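Local coordinates for 3-oxoacyl-[acyl-carrier-protein] synthase (Arabidopsis thaliana, PDB 2IX4) that condenses acyl chains with malonyl-ACP, adding two carbons at each round of mitochondrial fatty acid synthesis, at residues Asp315-Ala319 with Glu368-Ser372. Sequence-based numbering, arbitrary orientation.
Sequences DYVNA and EAIFS. With K (potassium ion), chain D.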
loop_
_atom_site.group_PDB
_atom_site.type_symbol
_atom_site.label_atom_id
_atom_site.label_comp_id
_atom_site.label_asym_id
_atom_site.label_seq_id
_atom_site.Cartn_x
_atom_site.Cartn_y
_atom_site.Cartn_z
ATOM N N ASP A 315 22.320 20.634 3.519
ATOM C CA ASP A 315 22.674 21.508 2.407
ATOM C C ASP A 315 21.492 21.831 1.499
ATOM O O ASP A 315 21.320 22.982 1.092
ATOM C CB ASP A 315 23.819 20.898 1.589
ATOM C CG ASP A 315 25.134 20.881 2.345
ATOM O OD1 ASP A 315 25.289 21.644 3.323
ATOM O OD2 ASP A 315 26.025 20.105 1.954
ATOM N N TYR A 316 20.687 20.816 1.184
ATOM C CA TYR A 316 19.577 20.971 0.240
ATOM C C TYR A 316 18.296 20.275 0.701
ATOM O O TYR A 316 18.328 19.143 1.175
ATOM C CB TYR A 316 19.978 20.479 -1.161
ATOM C CG TYR A 316 18.829 20.447 -2.150
ATOM C CD1 TYR A 316 18.174 21.624 -2.527
ATOM C CD2 TYR A 316 18.396 19.244 -2.708
ATOM C CE1 TYR A 316 17.111 21.603 -3.428
ATOM C CE2 TYR A 316 17.336 19.210 -3.615
ATOM C CZ TYR A 316 16.698 20.396 -3.968
ATOM O OH TYR A 316 15.648 20.381 -4.860
ATOM N N VAL A 317 17.174 20.975 0.565
ATOM C CA VAL A 317 15.861 20.397 0.830
ATOM C C VAL A 317 15.020 20.443 -0.447
ATOM O O VAL A 317 14.758 21.516 -0.990
ATOM C CB VAL A 317 15.127 21.124 1.992
ATOM C CG1 VAL A 317 13.678 20.654 2.108
ATOM C CG2 VAL A 317 15.860 20.913 3.314
ATOM N N ASN A 318 14.628 19.272 -0.939
ATOM C CA ASN A 318 13.648 19.197 -2.011
ATOM C C ASN A 318 12.260 19.159 -1.380
ATOM O O ASN A 318 11.835 18.128 -0.854
ATOM C CB ASN A 318 13.913 17.991 -2.919
ATOM C CG ASN A 318 12.998 17.957 -4.135
ATOM O OD1 ASN A 318 11.844 17.538 -4.040
ATOM N ND2 ASN A 318 13.514 18.376 -5.285
ATOM N N ALA A 319 11.574 20.300 -1.408
ATOM C CA ALA A 319 10.272 20.464 -0.753
ATOM C C ALA A 319 9.173 19.673 -1.452
ATOM O O ALA A 319 9.286 19.354 -2.642
ATOM C CB ALA A 319 9.898 21.943 -0.687
ATOM N N GLU A 368 11.586 12.478 -6.625
ATOM C CA GLU A 368 12.215 13.591 -5.928
ATOM C C GLU A 368 13.350 13.151 -4.996
ATOM O O GLU A 368 14.258 13.935 -4.707
ATOM C CB GLU A 368 11.149 14.425 -5.220
ATOM C CG GLU A 368 10.264 15.170 -6.218
ATOM C CD GLU A 368 8.905 15.575 -5.674
ATOM O OE1 GLU A 368 8.717 15.614 -4.433
ATOM O OE2 GLU A 368 8.019 15.873 -6.502
ATOM N N ALA A 369 13.315 11.891 -4.557
ATOM C CA ALA A 369 14.444 11.299 -3.843
ATOM C C ALA A 369 15.627 11.134 -4.794
ATOM O O ALA A 369 16.772 11.368 -4.417
ATOM C CB ALA A 369 14.054 9.959 -3.223
ATOM N N ILE A 370 15.338 10.735 -6.030
ATOM C CA ILE A 370 16.354 10.641 -7.078
ATOM C C ILE A 370 16.984 12.010 -7.355
ATOM O O ILE A 370 18.207 12.121 -7.461
ATOM C CB ILE A 370 15.783 9.988 -8.367
ATOM C CG1 ILE A 370 15.460 8.512 -8.097
ATOM C CG2 ILE A 370 16.760 10.123 -9.541
ATOM C CD1 ILE A 370 14.634 7.811 -9.179
ATOM N N PHE A 371 16.151 13.050 -7.439
ATOM C CA PHE A 371 16.641 14.420 -7.610
ATOM C C PHE A 371 17.575 14.828 -6.467
ATOM O O PHE A 371 18.600 15.474 -6.699
ATOM C CB PHE A 371 15.486 15.429 -7.727
ATOM C CG PHE A 371 14.671 15.305 -8.994
ATOM C CD1 PHE A 371 13.392 15.856 -9.058
ATOM C CD2 PHE A 371 15.172 14.645 -10.117
ATOM C CE1 PHE A 371 12.622 15.752 -10.217
ATOM C CE2 PHE A 371 14.410 14.535 -11.277
ATOM C CZ PHE A 371 13.131 15.089 -11.327
ATOM N N SER A 372 17.213 14.442 -5.243
ATOM C CA SER A 372 18.017 14.718 -4.051
ATOM C C SER A 372 19.356 13.969 -4.062
ATOM O O SER A 372 20.391 14.536 -3.706
ATOM C CB SER A 372 17.224 14.384 -2.785
ATOM O OG SER A 372 16.023 15.139 -2.732
HETATM K K K D . 10.122 16.227 -2.185
#
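N318 and E368 meet around a potassium ion, and no hydrogen bond joins their two segments directly. N318 grips the metal twice, through its backbone O and through its amide oxygen OD1, which lies 2.9 Å from the ion. From the helix, E368 sends in one carboxylate oxygen, OE1, at 2.7 Å from the potassium. Its chain runs extended beyond CG and crosses the N318 side chain at about a right angle, with the amide and carboxylate planes 37° apart. On the way it brings its own CB to within 3.4 Å of N318 OD1. The carbonyl O of A319 adds a longer contact to the ion, and S414 and N415 complete the site. E368 OE2 turns to a salt bridge with K354, so each carboxylate oxygen has a cation as partner.

In this thiolase-like fold, strand 316-318 lies in the mixed sheet beside strands 349-351 and 411-418, and helix 364-378 packs over it, its segment 368-372 running nearly antiparallel to the strand. The side chain of E368 lies about 5 Å from that of H320 and about 6 Å from that of H359, both predicted active-site residues.

With CG anti to the backbone N (chi1 -174°), the N318 amide lies where OD1 meets the ion and E368 CB, and its ND2 donates to Y316 OH at 3.0 Å, the hydroxyl lying 26° out of the amide plane. That hydroxyl also pairs with S351. Replacing this asparagine by an alanine is likely to leave the potassium without its OD1 ligand and Y316 OH without this donor. S372, one turn along the helix from E368, rests its OG 3.6 Å from N318 CB and bonds back through it to E368 O, which S372 N approaches from the opposite face.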